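Local coordinates for histidine utilization repressor (Pseudomonas syringae pv. tomato, PDB 2PKH), which probably represses the histidine utilization (hut) operon by binding its hutP region when inducer is absent, the part modelled here being its C-terminal UTRA domain, at residues 27-31 with 127-131; 36-42 with 54-60; 112-118 with 132-138. All coordinates share one frame; numbering follows the deposited sequence.

Contact 1 (27-31 with 127-131). With EDO (1,2-ethanediol), chain R.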
loop_
_atom_site.group_PDB
_atom_site.type_symbol
_atom_site.label_atom_id
_atom_site.label_comp_id
_atom_site.label_asym_id
_atom_site.label_seq_id
_atom_site.Cartn_x
_atom_site.Cartn_y
_atom_site.Cartn_z
ATOM N N LEU B 27 -16.771 -13.029 -17.877
ATOM C CA LEU B 27 -15.363 -12.735 -17.994
ATOM C C LEU B 27 -14.781 -12.314 -16.653
ATOM O O LEU B 27 -13.659 -12.700 -16.310
ATOM C CB LEU B 27 -15.142 -11.579 -19.002
ATOM C CG LEU B 27 -15.368 -11.709 -20.512
ATOM C CD1 LEU B 27 -15.356 -10.304 -21.118
ATOM C CD2 LEU B 27 -14.307 -12.579 -21.129
ATOM N N ALA B 28 -15.535 -11.520 -15.878
ATOM C CA ALA B 28 -15.064 -11.069 -14.559
ATOM C C ALA B 28 -14.831 -12.294 -13.613
ATOM O O ALA B 28 -13.780 -12.371 -12.976
ATOM C CB ALA B 28 -16.069 -10.016 -13.920
ATOM N N LEU B 29 -15.772 -13.255 -13.620
ATOM C CA LEU B 29 -15.847 -14.354 -12.652
ATOM C C LEU B 29 -15.539 -15.773 -13.213
ATOM O O LEU B 29 -15.685 -16.776 -12.513
ATOM C CB LEU B 29 -17.245 -14.338 -12.035
ATOM C CG LEU B 29 -17.624 -13.067 -11.238
ATOM C CD1 LEU B 29 -19.004 -13.158 -10.653
ATOM C CD2 LEU B 29 -16.581 -12.810 -10.165
ATOM N N ASP B 30 -15.157 -15.819 -14.473
ATOM C CA ASP B 30 -14.632 -16.998 -15.164
ATOM C C ASP B 30 -15.738 -17.957 -15.210
ATOM O O ASP B 30 -15.628 -19.070 -14.685
ATOM C CB ASP B 30 -13.420 -17.621 -14.399
ATOM C CG ASP B 30 -12.148 -16.814 -14.559
ATOM O OD1 ASP B 30 -12.211 -15.787 -15.267
ATOM O OD2 ASP B 30 -11.071 -17.214 -14.008
HETATM N N MSE B 31 -16.848 -17.551 -15.801
HETATM C CA MSE B 31 -17.983 -18.445 -15.854
HETATM C C MSE B 31 -18.750 -18.391 -17.173
HETATM O O MSE B 31 -18.414 -17.602 -18.026
HETATM C CB MSE B 31 -18.900 -18.166 -14.663
HETATM C CG MSE B 31 -19.272 -16.778 -14.453
HETATM SE SE MSE B 31 -20.368 -16.777 -12.757
HETATM C CE MSE B 31 -18.968 -17.184 -11.487
ATOM N N PRO B 127 -12.336 -16.665 -8.671
ATOM C CA PRO B 127 -12.927 -15.330 -8.461
ATOM C C PRO B 127 -14.148 -15.503 -7.608
ATOM O O PRO B 127 -14.924 -16.470 -7.821
ATOM C CB PRO B 127 -13.364 -14.905 -9.864
ATOM C CG PRO B 127 -12.511 -15.713 -10.780
ATOM C CD PRO B 127 -12.476 -17.070 -10.085
ATOM N N VAL B 128 -14.281 -14.666 -6.599
ATOM C CA VAL B 128 -15.392 -14.779 -5.703
ATOM C C VAL B 128 -16.430 -13.724 -6.067
ATOM O O VAL B 128 -17.660 -13.984 -6.030
ATOM C CB VAL B 128 -14.937 -14.531 -4.232
ATOM C CG1 VAL B 128 -16.153 -14.317 -3.291
ATOM C CG2 VAL B 128 -14.030 -15.688 -3.677
ATOM N N THR B 129 -15.929 -12.519 -6.356
ATOM C CA THR B 129 -16.816 -11.388 -6.494
ATOM C C THR B 129 -16.180 -10.281 -7.379
ATOM O O THR B 129 -14.958 -10.201 -7.490
ATOM C CB THR B 129 -17.211 -10.843 -5.073
ATOM O OG1 THR B 129 -18.139 -9.771 -5.227
ATOM C CG2 THR B 129 -15.927 -10.344 -4.284
ATOM N N ALA B 130 -17.005 -9.484 -8.052
ATOM C CA ALA B 130 -16.541 -8.335 -8.816
ATOM C C ALA B 130 -17.495 -7.205 -8.494
ATOM O O ALA B 130 -18.723 -7.441 -8.379
ATOM C CB ALA B 130 -16.568 -8.657 -10.315
ATOM N N ALA B 131 -16.977 -5.981 -8.307
ATOM C CA ALA B 131 -17.843 -4.859 -7.877
ATOM C C ALA B 131 -17.509 -3.614 -8.681
ATOM O O ALA B 131 -16.354 -3.393 -9.037
ATOM C CB ALA B 131 -17.695 -4.564 -6.353
HETATM C C1 EDO R . -15.199 -19.905 -10.750
HETATM O O1 EDO R . -15.640 -18.527 -10.482
HETATM C C2 EDO R . -14.947 -20.095 -12.270
HETATM O O2 EDO R . -13.773 -20.809 -12.836
#
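The side chains of Asp-30 and Pro-127 cross at about a right angle, the carboxylate oxygen Asp-30 OD2 lying 3.8 Å from Pro-127 CG. Around the proline ring, the same CG also approaches the carbonyl oxygen of Leu-29, CB rests against Leu-29 CA at 3.8 Å, and CD faces O1 of a bound 1,2-ethanediol. That diol, probably from the crystallisation liquor, donates from O1 to Leu-29 O at 2.7 Å, so a polar carbonyl beside the ring has a partner. No hydrogen bond runs directly between 27-31 and 127-131; the side-chain packing is mostly apolar, with the carboxylate and two carbonyl oxygens resting against the proline ring.

Leu-29 does most of the reaching. Its CG stands anti to the carbonyl carbon (chi1 -62°); with CD1 continuing the chain (chi2 -179°), the other branch, CD2, is turned to the strand and passes Pro-127, the two side chains sliding by in opposite directions. Leu-29 CD2 ends 3.8 Å from Thr-129 C, lying over the strand backbone, with Ala-130 N at 4.0 Å. One residue earlier, Ala-28 CB meets Ala-130 CB at 3.9 Å, methyl against methyl. The positive phi of Asp-30 (66°) turns the chain out of helical geometry right beside Pro-127.

Along 127-131 the backbone is not regular: a classic beta bulge sets two residues, Val-128 and Thr-129, opposite the single Thr-121 of strand 113-123. In the UTRA domain this contact lays the last turn of helix 22-29 on strand 126-136. Strand 113-123 flanks that strand and sends Arg-120 to Ala-28 O, while strand 49-59 runs along its other side, where Phe-57 O receives Thr-129 OG1.

Contact 2 (36-42 with 54-60)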
loop_
_atom_site.group_PDB
_atom_site.type_symbol
_atom_site.label_atom_id
_atom_site.label_comp_id
_atom_site.label_asym_id
_atom_site.label_seq_id
_atom_site.Cartn_x
_atom_site.Cartn_y
_atom_site.Cartn_z
ATOM N N ARG B 36 -25.676 -18.828 -13.115
ATOM C CA ARG B 36 -26.304 -17.914 -12.178
ATOM C C ARG B 36 -25.307 -17.282 -11.210
ATOM O O ARG B 36 -24.393 -17.943 -10.711
ATOM C CB ARG B 36 -27.432 -18.543 -11.404
ATOM C CG ARG B 36 -28.255 -19.649 -12.138
ATOM C CD ARG B 36 -28.677 -19.316 -13.581
ATOM N NE ARG B 36 -29.406 -18.070 -13.852
ATOM C CZ ARG B 36 -30.333 -17.498 -13.082
ATOM N NH1 ARG B 36 -30.949 -16.402 -13.520
ATOM N NH2 ARG B 36 -30.667 -18.024 -11.906
ATOM N N VAL B 37 -25.491 -15.991 -10.997
ATOM C CA VAL B 37 -24.637 -15.217 -10.113
ATOM C C VAL B 37 -25.595 -14.493 -9.179
ATOM O O VAL B 37 -26.790 -14.337 -9.500
ATOM C CB VAL B 37 -23.779 -14.148 -10.847
ATOM C CG1 VAL B 37 -22.747 -14.798 -11.782
ATOM C CG2 VAL B 37 -24.629 -13.088 -11.537
ATOM N N PHE B 38 -25.098 -14.054 -8.038
ATOM C CA PHE B 38 -25.916 -13.177 -7.155
ATOM C C PHE B 38 -25.494 -11.745 -7.297
ATOM O O PHE B 38 -24.323 -11.480 -7.541
ATOM C CB PHE B 38 -25.779 -13.612 -5.690
ATOM C CG PHE B 38 -26.177 -15.026 -5.435
ATOM C CD1 PHE B 38 -27.320 -15.561 -6.041
ATOM C CD2 PHE B 38 -25.480 -15.787 -4.498
ATOM C CE1 PHE B 38 -27.775 -16.841 -5.729
ATOM C CE2 PHE B 38 -25.921 -17.069 -4.182
ATOM C CZ PHE B 38 -27.067 -17.612 -4.803
ATOM N N HIS B 39 -26.447 -10.829 -7.197
ATOM C CA HIS B 39 -26.209 -9.439 -7.579
ATOM C C HIS B 39 -26.843 -8.561 -6.474
ATOM O O HIS B 39 -28.028 -8.680 -6.214
ATOM C CB HIS B 39 -26.911 -9.159 -8.931
ATOM C CG HIS B 39 -26.783 -7.741 -9.388
ATOM N ND1 HIS B 39 -27.598 -7.181 -10.345
ATOM C CD2 HIS B 39 -26.023 -6.736 -8.914
ATOM C CE1 HIS B 39 -27.314 -5.904 -10.469
ATOM N NE2 HIS B 39 -26.329 -5.616 -9.644
ATOM N N SER B 40 -26.050 -7.700 -5.840
ATOM C CA SER B 40 -26.555 -6.761 -4.938
ATOM C C SER B 40 -26.188 -5.326 -5.430
ATOM O O SER B 40 -25.102 -5.103 -5.956
ATOM C CB SER B 40 -26.029 -7.011 -3.474
ATOM O OG SER B 40 -24.577 -6.937 -3.395
ATOM N N LEU B 41 -27.097 -4.385 -5.235
ATOM C CA LEU B 41 -26.781 -2.941 -5.458
ATOM C C LEU B 41 -27.210 -2.227 -4.191
ATOM O O LEU B 41 -28.394 -2.254 -3.801
ATOM C CB LEU B 41 -27.515 -2.368 -6.704
ATOM C CG LEU B 41 -26.863 -1.013 -7.116
ATOM C CD1 LEU B 41 -27.124 -0.819 -8.643
ATOM C CD2 LEU B 41 -27.434 0.002 -6.278
ATOM N N ILE B 42 -26.228 -1.616 -3.500
ATOM C CA ILE B 42 -26.473 -0.961 -2.228
ATOM C C ILE B 42 -25.965 0.484 -2.277
ATOM O O ILE B 42 -24.944 0.717 -2.888
ATOM C CB ILE B 42 -25.709 -1.667 -1.076
ATOM C CG1 ILE B 42 -26.154 -3.161 -0.984
ATOM C CG2 ILE B 42 -26.019 -0.948 0.275
ATOM C CD1 ILE B 42 -25.440 -3.953 0.152
ATOM N N GLU B 54 -22.521 0.630 -4.496
ATOM C CA GLU B 54 -21.639 -0.561 -4.646
ATOM C C GLU B 54 -22.494 -1.550 -5.457
ATOM O O GLU B 54 -23.512 -1.998 -4.934
ATOM C CB GLU B 54 -21.419 -1.191 -3.265
ATOM C CG GLU B 54 -20.803 -2.605 -3.251
ATOM C CD GLU B 54 -20.918 -3.326 -1.859
ATOM O OE1 GLU B 54 -20.062 -4.193 -1.503
ATOM O OE2 GLU B 54 -21.856 -3.003 -1.123
ATOM N N ASP B 55 -22.110 -1.840 -6.705
ATOM C CA ASP B 55 -22.841 -2.767 -7.584
ATOM C C ASP B 55 -21.974 -3.994 -7.646
ATOM O O ASP B 55 -20.871 -3.906 -8.187
ATOM C CB ASP B 55 -22.900 -2.179 -8.992
ATOM C CG ASP B 55 -24.061 -2.779 -9.807
ATOM O OD1 ASP B 55 -24.859 -3.559 -9.191
ATOM O OD2 ASP B 55 -24.129 -2.513 -11.043
ATOM N N ARG B 56 -22.411 -5.083 -7.006
ATOM C CA ARG B 56 -21.546 -6.222 -6.684
ATOM C C ARG B 56 -22.115 -7.498 -7.218
ATOM O O ARG B 56 -23.307 -7.754 -7.044
ATOM C CB ARG B 56 -21.382 -6.368 -5.129
ATOM C CG ARG B 56 -20.537 -7.616 -4.710
ATOM C CD ARG B 56 -20.076 -7.578 -3.237
ATOM N NE ARG B 56 -19.241 -6.412 -2.869
ATOM C CZ ARG B 56 -17.927 -6.306 -3.056
ATOM N NH1 ARG B 56 -17.241 -7.268 -3.679
ATOM N NH2 ARG B 56 -17.312 -5.182 -2.676
ATOM N N PHE B 57 -21.276 -8.309 -7.810
ATOM C CA PHE B 57 -21.704 -9.625 -8.294
ATOM C C PHE B 57 -20.865 -10.730 -7.653
ATOM O O PHE B 57 -19.652 -10.522 -7.430
ATOM C CB PHE B 57 -21.540 -9.653 -9.825
ATOM C CG PHE B 57 -22.281 -8.526 -10.521
ATOM C CD1 PHE B 57 -23.518 -8.743 -11.139
ATOM C CD2 PHE B 57 -21.737 -7.207 -10.505
ATOM C CE1 PHE B 57 -24.197 -7.664 -11.733
ATOM C CE2 PHE B 57 -22.413 -6.152 -11.089
ATOM C CZ PHE B 57 -23.680 -6.385 -11.660
ATOM N N VAL B 58 -21.496 -11.905 -7.408
ATOM C CA VAL B 58 -20.953 -12.938 -6.517
ATOM C C VAL B 58 -21.250 -14.288 -7.111
ATOM O O VAL B 58 -22.353 -14.582 -7.588
ATOM C CB VAL B 58 -21.531 -12.868 -5.047
ATOM C CG1 VAL B 58 -20.959 -13.961 -4.186
ATOM C CG2 VAL B 58 -21.369 -11.431 -4.391
ATOM N N ASN B 59 -20.214 -15.092 -7.122
ATOM C CA ASN B 59 -20.309 -16.416 -7.627
ATOM C C ASN B 59 -21.190 -17.177 -6.656
ATOM O O ASN B 59 -20.836 -17.332 -5.470
ATOM C CB ASN B 59 -18.932 -17.090 -7.658
ATOM C CG ASN B 59 -19.076 -18.577 -7.840
ATOM O OD1 ASN B 59 -18.854 -19.317 -6.901
ATOM N ND2 ASN B 59 -19.614 -19.006 -8.995
ATOM N N ALA B 60 -22.351 -17.540 -7.144
ATOM C CA ALA B 60 -23.322 -18.346 -6.388
ATOM C C ALA B 60 -22.755 -19.646 -5.744
ATOM O O ALA B 60 -23.221 -20.042 -4.684
ATOM C CB ALA B 60 -24.495 -18.626 -7.278
HETATM O O HOH W 1 -23.730 -4.407 -3.008
#
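Strands 36-42 and 54-59 run antiparallel at 153°, joined by paired backbone bonds at Phe-38/Val-58, Ser-40/Arg-56 and Ile-42/Glu-54. They are the two arms of a beta hairpin in the central sheet of the UTRA domain. In the non-hydrogen-bonded pair between them, His-39 and Phe-57 lie side by side as an offset stack, centroids 4.2 Å apart and planes at 17°, with Phe-57 CE1 over the centre of the imidazole. His-39 NE2 donates a hydrogen bond to Asp-55 OD1 at 2.6 Å, on the syn side and close to the ring plane. ND1 is hydrogen-bonded to Glu-19 OE1, so both ring nitrogens are engaged and the stacked ring is fixed in rotation.

On the face bearing Ser-40, Arg-56 and Glu-54, the guanidinium uses NE, in its own plane, to reach Glu-54 OE1 from above the carboxylate (2.7 Å). Farther along, Ala-60 CB sits over the Phe-38 ring, a CH-pi contact 3.8 Å from the centroid. Ser-40 OG, held between its backbone N and carbonyl carbon (chi1 60°), bonds Tyr-66 and also water 1 at 2.7 Å; that water donates to Glu-54 O at 3.1 Å.

Contact 3 (112-118 with 132-138); sequences EPCLLIR and RLIHPGS
Glu-112 OE2 takes two hydrogen bonds from Ser-138: the backbone N at 2.8 Å and the hydroxyl OG at 2.5 Å. Both arrive on the syn side, but from opposite faces of the carboxylate plane, so a single oxygen is gripped from above and below. The glutamate gets there because its chain is bent by rotation about CB-CG (chi2 84°), folding the carboxylate back toward the turn that follows strand 126-136. Next to it, Gly-137 N donates to Pro-113 O at 2.8 Å.

Beyond this end the strands settle into an antiparallel hairpin. Leu-115 and His-135 exchange backbone bonds, as do Ile-117 and Leu-133, where Leu-133 N meets Ile-117 O at 2.7 Å. The imidazole of His-135 turns its edge to the strand opposite, CD2 lying 3.1 Å from Leu-115 O in the ring plane, and Ile-117 CD1 approaches NE2 at 3.6 Å. On the other face of the sheet Leu-116 CD1 lies 3.8 Å above the guanidinium plane of Arg-132, over its centre, and Cys-114 CB touches Ile-134 CG1.

Arg-118 and Arg-132 run near each other there, NE to NE 5.7 Å. Each is paired with its own acid, Glu-94 for Arg-118 and Glu-102 for Arg-132. Pro-113 and Leu-115 pack on the same residues of a second subunit, putting this end of the hairpin at a subunit interface. The chemistry divides accordingly: a carboxylate secures the strand ends, both faces mix aliphatic side chains with polar groups, His-135 on one and the arginines on the other, and the separate acid partners probably offset the repulsion between the two arginines.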
loop_
_atom_site.group_PDB
_atom_site.type_symbol
_atom_site.label_atom_id
_atom_site.label_comp_id
_atom_site.label_asym_id
_atom_site.label_seq_id
_atom_site.Cartn_x
_atom_site.Cartn_y
_atom_site.Cartn_z
ATOM N N GLU B 112 -20.860 16.465 -11.515
ATOM C CA GLU B 112 -19.897 16.086 -10.423
ATOM C C GLU B 112 -18.989 14.952 -10.914
ATOM O O GLU B 112 -19.510 13.922 -11.325
ATOM C CB GLU B 112 -20.652 15.528 -9.200
ATOM C CG GLU B 112 -19.777 14.719 -8.101
ATOM C CD GLU B 112 -19.127 15.666 -7.123
ATOM O OE1 GLU B 112 -19.164 16.871 -7.390
ATOM O OE2 GLU B 112 -18.627 15.219 -6.091
ATOM N N PRO B 113 -17.647 15.133 -10.820
ATOM C CA PRO B 113 -16.696 14.102 -11.162
ATOM C C PRO B 113 -16.771 13.051 -10.086
ATOM O O PRO B 113 -16.817 13.378 -8.887
ATOM C CB PRO B 113 -15.361 14.833 -11.071
ATOM C CG PRO B 113 -15.678 16.004 -10.012
ATOM C CD PRO B 113 -16.961 16.435 -10.515
ATOM N N CYS B 114 -16.845 11.797 -10.544
ATOM C CA CYS B 114 -17.010 10.659 -9.650
ATOM C C CYS B 114 -15.770 9.762 -9.810
ATOM O O CYS B 114 -15.199 9.679 -10.853
ATOM C CB CYS B 114 -18.260 9.852 -9.945
ATOM S SG CYS B 114 -19.762 10.746 -9.518
ATOM N N LEU B 115 -15.392 9.130 -8.712
ATOM C CA LEU B 115 -14.288 8.234 -8.700
ATOM C C LEU B 115 -14.955 6.840 -8.928
ATOM O O LEU B 115 -15.769 6.400 -8.095
ATOM C CB LEU B 115 -13.621 8.263 -7.322
ATOM C CG LEU B 115 -12.261 7.545 -7.193
ATOM C CD1 LEU B 115 -11.228 8.178 -8.128
ATOM C CD2 LEU B 115 -11.741 7.499 -5.730
ATOM N N LEU B 116 -14.558 6.172 -9.989
ATOM C CA LEU B 116 -15.048 4.859 -10.318
ATOM C C LEU B 116 -13.971 3.844 -10.027
ATOM O O LEU B 116 -12.831 3.967 -10.513
ATOM C CB LEU B 116 -15.420 4.803 -11.808
ATOM C CG LEU B 116 -15.887 3.390 -12.286
ATOM C CD1 LEU B 116 -17.226 3.021 -11.629
ATOM C CD2 LEU B 116 -16.048 3.413 -13.765
ATOM N N ILE B 117 -14.316 2.851 -9.226
ATOM C CA ILE B 117 -13.377 1.777 -8.890
ATOM C C ILE B 117 -14.048 0.476 -9.278
ATOM O O ILE B 117 -15.205 0.211 -8.847
ATOM C CB ILE B 117 -13.095 1.821 -7.372
ATOM C CG1 ILE B 117 -12.557 3.215 -6.967
ATOM C CG2 ILE B 117 -12.075 0.729 -6.940
ATOM C CD1 ILE B 117 -12.254 3.256 -5.532
ATOM N N ARG B 118 -13.346 -0.336 -10.060
ATOM C CA ARG B 118 -13.858 -1.623 -10.470
ATOM C C ARG B 118 -12.901 -2.596 -9.863
ATOM O O ARG B 118 -11.694 -2.507 -10.070
ATOM C CB ARG B 118 -13.871 -1.752 -12.001
ATOM C CG ARG B 118 -15.051 -1.028 -12.578
ATOM C CD ARG B 118 -15.217 -1.218 -14.040
ATOM N NE ARG B 118 -14.299 -0.374 -14.768
ATOM C CZ ARG B 118 -13.978 -0.576 -16.045
ATOM N NH1 ARG B 118 -14.549 -1.587 -16.720
ATOM N NH2 ARG B 118 -13.129 0.249 -16.661
ATOM N N ARG B 132 -18.479 -2.754 -8.846
ATOM C CA ARG B 132 -18.272 -1.498 -9.555
ATOM C C ARG B 132 -18.684 -0.487 -8.544
ATOM O O ARG B 132 -19.832 -0.486 -8.086
ATOM C CB ARG B 132 -19.224 -1.438 -10.768
ATOM C CG ARG B 132 -19.080 -0.202 -11.635
ATOM C CD ARG B 132 -20.120 -0.210 -12.743
ATOM N NE ARG B 132 -19.766 0.846 -13.697
ATOM C CZ ARG B 132 -20.267 2.061 -13.641
ATOM N NH1 ARG B 132 -21.168 2.341 -12.710
ATOM N NH2 ARG B 132 -19.895 2.993 -14.513
ATOM N N LEU B 133 -17.745 0.340 -8.091
ATOM C CA LEU B 133 -18.084 1.230 -6.944
ATOM C C LEU B 133 -17.961 2.658 -7.439
ATOM O O LEU B 133 -16.910 3.048 -7.993
ATOM C CB LEU B 133 -17.087 0.994 -5.796
ATOM C CG LEU B 133 -16.783 -0.470 -5.397
ATOM C CD1 LEU B 133 -15.467 -0.397 -4.658
ATOM C CD2 LEU B 133 -17.886 -0.794 -4.457
ATOM N N ILE B 134 -18.995 3.446 -7.307
ATOM C CA ILE B 134 -18.902 4.816 -7.830
ATOM C C ILE B 134 -19.099 5.759 -6.666
ATOM O O ILE B 134 -20.017 5.557 -5.861
ATOM C CB ILE B 134 -19.808 5.024 -9.114
ATOM C CG1 ILE B 134 -19.922 6.507 -9.511
ATOM C CG2 ILE B 134 -21.208 4.437 -8.913
ATOM C CD1 ILE B 134 -20.417 6.604 -11.091
ATOM N N HIS B 135 -18.199 6.730 -6.549
ATOM C CA HIS B 135 -18.209 7.623 -5.410
ATOM C C HIS B 135 -18.322 9.040 -5.929
ATOM O O HIS B 135 -17.640 9.338 -6.893
ATOM C CB HIS B 135 -16.897 7.539 -4.640
ATOM C CG HIS B 135 -16.434 6.155 -4.365
ATOM N ND1 HIS B 135 -16.642 5.516 -3.154
ATOM C CD2 HIS B 135 -15.818 5.262 -5.164
ATOM C CE1 HIS B 135 -16.078 4.325 -3.188
ATOM N NE2 HIS B 135 -15.590 4.134 -4.402
ATOM N N PRO B 136 -19.135 9.912 -5.270
ATOM C CA PRO B 136 -18.922 11.341 -5.620
ATOM C C PRO B 136 -17.493 11.833 -5.295
ATOM O O PRO B 136 -16.968 11.598 -4.224
ATOM C CB PRO B 136 -19.982 12.071 -4.784
ATOM C CG PRO B 136 -20.998 10.964 -4.330
ATOM C CD PRO B 136 -20.138 9.756 -4.181
ATOM N N GLY B 137 -16.873 12.469 -6.245
ATOM C CA GLY B 137 -15.479 12.838 -6.109
ATOM C C GLY B 137 -15.277 13.805 -4.957
ATOM O O GLY B 137 -14.195 13.847 -4.352
ATOM N N SER B 138 -16.341 14.526 -4.603
ATOM C CA SER B 138 -16.232 15.451 -3.436
ATOM C C SER B 138 -16.361 14.728 -2.104
ATOM O O SER B 138 -16.181 15.359 -1.062
ATOM C CB SER B 138 -17.305 16.546 -3.510
ATOM O OG SER B 138 -18.647 16.050 -3.685
#

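All three contacts lie in the UTRA domain and reach one antiparallel sheet, ordered 9-20, 36-46, 49-59, 126-136, 113-123, 88-97. Contact 2 joins the second and third of these strands, contact 3 the fourth and fifth, and contact 1 sets helix 22-29 against the fourth. Strand 126-136 therefore serves contacts 1 and 3, whose centres are about 21 Å apart. Contacts 1 and 2 are closer, about 10 Å between centres, and contacts 2 and 3 about 19 Å. Along the chain, contact 2 comes between the segments of contact 1 and closes before contact 3 opens, while contacts 1 and 3 alternate. Contacts 2 and 3 are local hairpin pairings, whereas contact 1 brings the early helix back to a strand near the end of the domain.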